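Local coordinates for conserved protein with 2 CBS domains (Pyrobaculum aerophilum, PDB 2RIH) that binds AMP through a pair of CBS domains and is probably an adenine-nucleotide-sensing regulatory protein, at residues 28-31 and 32-35. Numbering follows the deposited sequence.
With SO4 (sulfate ion), chain H.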
ATOM      1  N   ALA A  28      -0.965 -13.039  -6.842  1.00 22.52           N
ATOM      2  CA  ALA A  28      -0.586 -12.982  -5.433  1.00 22.84           C
ATOM      3  C   ALA A  28       0.765 -13.626  -5.150  1.00 22.83           C
ATOM      4  O   ALA A  28       1.549 -13.091  -4.373  1.00 24.99           O
ATOM      5  CB  ALA A  28      -1.666 -13.629  -4.566  1.00 22.41           C
ATOM      6  N   THR A  29       1.033 -14.767  -5.780  1.00 23.55           N
ATOM      7  CA  THR A  29       2.297 -15.489  -5.597  1.00 23.52           C
ATOM      8  C   THR A  29       3.485 -14.664  -6.097  1.00 24.44           C
ATOM      9  O   THR A  29       4.496 -14.510  -5.388  1.00 22.02           O
ATOM     10  CB  THR A  29       2.257 -16.860  -6.310  1.00 23.88           C
ATOM     11  OG1 THR A  29       1.213 -17.659  -5.732  1.00 25.41           O
ATOM     12  CG2 THR A  29       3.604 -17.601  -6.202  1.00 24.50           C
ATOM     13  N   GLU A  30       3.350 -14.098  -7.292  1.00 22.62           N
ATOM     14  CA  GLU A  30       4.430 -13.307  -7.871  1.00 23.98           C
ATOM     15  C   GLU A  30       4.681 -12.015  -7.101  1.00 22.73           C
ATOM     16  O   GLU A  30       5.828 -11.628  -6.898  1.00 22.46           O
ATOM     17  CB  GLU A  30       4.168 -13.013  -9.346  1.00 23.35           C
ATOM     18  CG  GLU A  30       4.104 -14.248 -10.218  1.00 26.50           C
ATOM     19  CD  GLU A  30       5.288 -15.177 -10.046  1.00 27.73           C
ATOM     20  OE1 GLU A  30       5.066 -16.395  -9.890  1.00 29.74           O
ATOM     21  OE2 GLU A  30       6.433 -14.692 -10.067  1.00 29.61           O
ATOM     22  N   LEU A  31       3.610 -11.360  -6.665  1.00 23.72           N
ATOM     23  CA  LEU A  31       3.735 -10.157  -5.836  1.00 22.50           C
ATOM     24  C   LEU A  31       4.391 -10.458  -4.481  1.00 23.42           C
ATOM     25  O   LEU A  31       5.264  -9.712  -4.026  1.00 21.40           O
ATOM     26  CB  LEU A  31       2.368  -9.515  -5.608  1.00 23.15           C
ATOM     27  CG  LEU A  31       1.713  -8.774  -6.781  1.00 22.12           C
ATOM     28  CD1 LEU A  31       0.362  -8.240  -6.323  1.00 19.82           C
ATOM     29  CD2 LEU A  31       2.615  -7.651  -7.308  1.00 17.49           C
ATOM     30  N   ALA A  32       3.961 -11.540  -3.836  1.00 24.23           N
ATOM     31  CA  ALA A  32       4.523 -11.955  -2.546  1.00 26.55           C
ATOM     32  C   ALA A  32       6.026 -12.221  -2.664  1.00 26.60           C
ATOM     33  O   ALA A  32       6.808 -11.768  -1.833  1.00 25.87           O
ATOM     34  CB  ALA A  32       3.807 -13.209  -2.024  1.00 26.19           C
ATOM     35  N   LYS A  33       6.395 -12.958  -3.711  1.00 27.11           N
ATOM     36  CA  LYS A  33       7.785 -13.294  -4.042  1.00 28.69           C
ATOM     37  C   LYS A  33       8.692 -12.071  -4.248  1.00 28.40           C
ATOM     38  O   LYS A  33       9.805 -12.012  -3.724  1.00 28.31           O
ATOM     39  CB  LYS A  33       7.763 -14.164  -5.304  1.00 30.34           C
ATOM     40  CG  LYS A  33       9.095 -14.472  -5.970  1.00 32.85           C
ATOM     41  CD  LYS A  33       8.836 -15.462  -7.105  1.00 33.95           C
ATOM     42  CE  LYS A  33       9.741 -15.257  -8.299  1.00 36.07           C
ATOM     43  NZ  LYS A  33       9.140 -15.908  -9.515  1.00 37.10           N
ATOM     44  N   ASN A  34       8.202 -11.098  -5.007  1.00 27.24           N
ATOM     45  CA  ASN A  34       8.964  -9.892  -5.324  1.00 26.82           C
ATOM     46  C   ASN A  34       8.837  -8.770  -4.295  1.00 26.53           C
ATOM     47  O   ASN A  34       9.530  -7.749  -4.396  1.00 25.74           O
ATOM     48  CB  ASN A  34       8.582  -9.408  -6.721  1.00 26.86           C
ATOM     49  CG  ASN A  34       9.117 -10.321  -7.798  1.00 29.48           C
ATOM     50  OD1 ASN A  34      10.265 -10.176  -8.227  1.00 32.37           O
ATOM     51  ND2 ASN A  34       8.308 -11.286  -8.219  1.00 25.93           N
ATOM     52  N   ARG A  35       7.966  -8.975  -3.306  1.00 26.75           N
ATOM     53  CA  ARG A  35       7.752  -8.033  -2.205  1.00 27.02           C
ATOM     54  C   ARG A  35       7.341  -6.648  -2.693  1.00 25.76           C
ATOM     55  O   ARG A  35       7.864  -5.626  -2.233  1.00 23.03           O
ATOM     56  CB  ARG A  35       8.996  -7.957  -1.302  1.00 30.85           C
ATOM     57  CG  ARG A  35       9.517  -9.325  -0.890  1.00 31.34           C
ATOM     58  CD  ARG A  35       9.941  -9.398   0.573  1.00 33.43           C
ATOM     59  NE  ARG A  35       9.824 -10.779   1.055  1.00 35.34           N
ATOM     60  CZ  ARG A  35       9.405 -11.145   2.265  1.00 35.61           C
ATOM     61  NH1 ARG A  35       9.021 -10.245   3.173  1.00 37.41           N
ATOM     62  NH2 ARG A  35       9.344 -12.435   2.567  1.00 36.03           N
TER
HETATM   63  S   SO4 H 141       7.145  -6.997   2.516  1.00 55.65           S
HETATM   64  O1  SO4 H 141       6.207  -7.356   3.583  1.00 57.04           O
HETATM   65  O2  SO4 H 141       7.007  -5.591   2.143  1.00 55.84           O
HETATM   66  O3  SO4 H 141       8.511  -7.215   2.988  1.00 56.10           O
HETATM   67  O4  SO4 H 141       6.869  -7.822   1.348  1.00 55.07           O
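Glu30 O is gripped twice by Asn34 in the last turn of helix 24-34, a worked example of a side chain sharing a carbonyl with its own backbone N as a helix ends. The backbone N of Asn34 supplies the ordinary helical bond at 3.1 Å, while Asn34 ND2 gives the shorter, straighter one, 2.8 Å from Glu30 O (N-H...O 170°). The donors reach the oxygen from opposite faces of its plane. The Asn34 amide folds back along the helix, CG beside N (chi1 -71°), with the carbonyl oxygen almost in its plane, which restrains its rotation.

The Glu30 carboxylate offers the syn lone pair of OE2 to Lys33 NZ in a 3.0 Å salt bridge. The two chains run side by side, Lys33 setting out with CG anti to its backbone N and bending at chi3, Glu30 bending at chi2. Replacing Glu30 by an alanine is likely to leave the Lys33 ammonium without this mate and its chain freer to swing.

Beyond Asn34 the helix ends, Arg35 taking positive phi, its N weakly bonded to Leu31 O and Ala32 O. Arg35 NH1 donates, in the guanidinium plane, to O3 of a sulfate, probably from the crystallisation liquor, that Arg57 and Arg61 of the second subunit also hold. This is the C-terminal end of the helix in a CBS beta-alpha-beta unit, near Val16 and Gly37 of an AMP site.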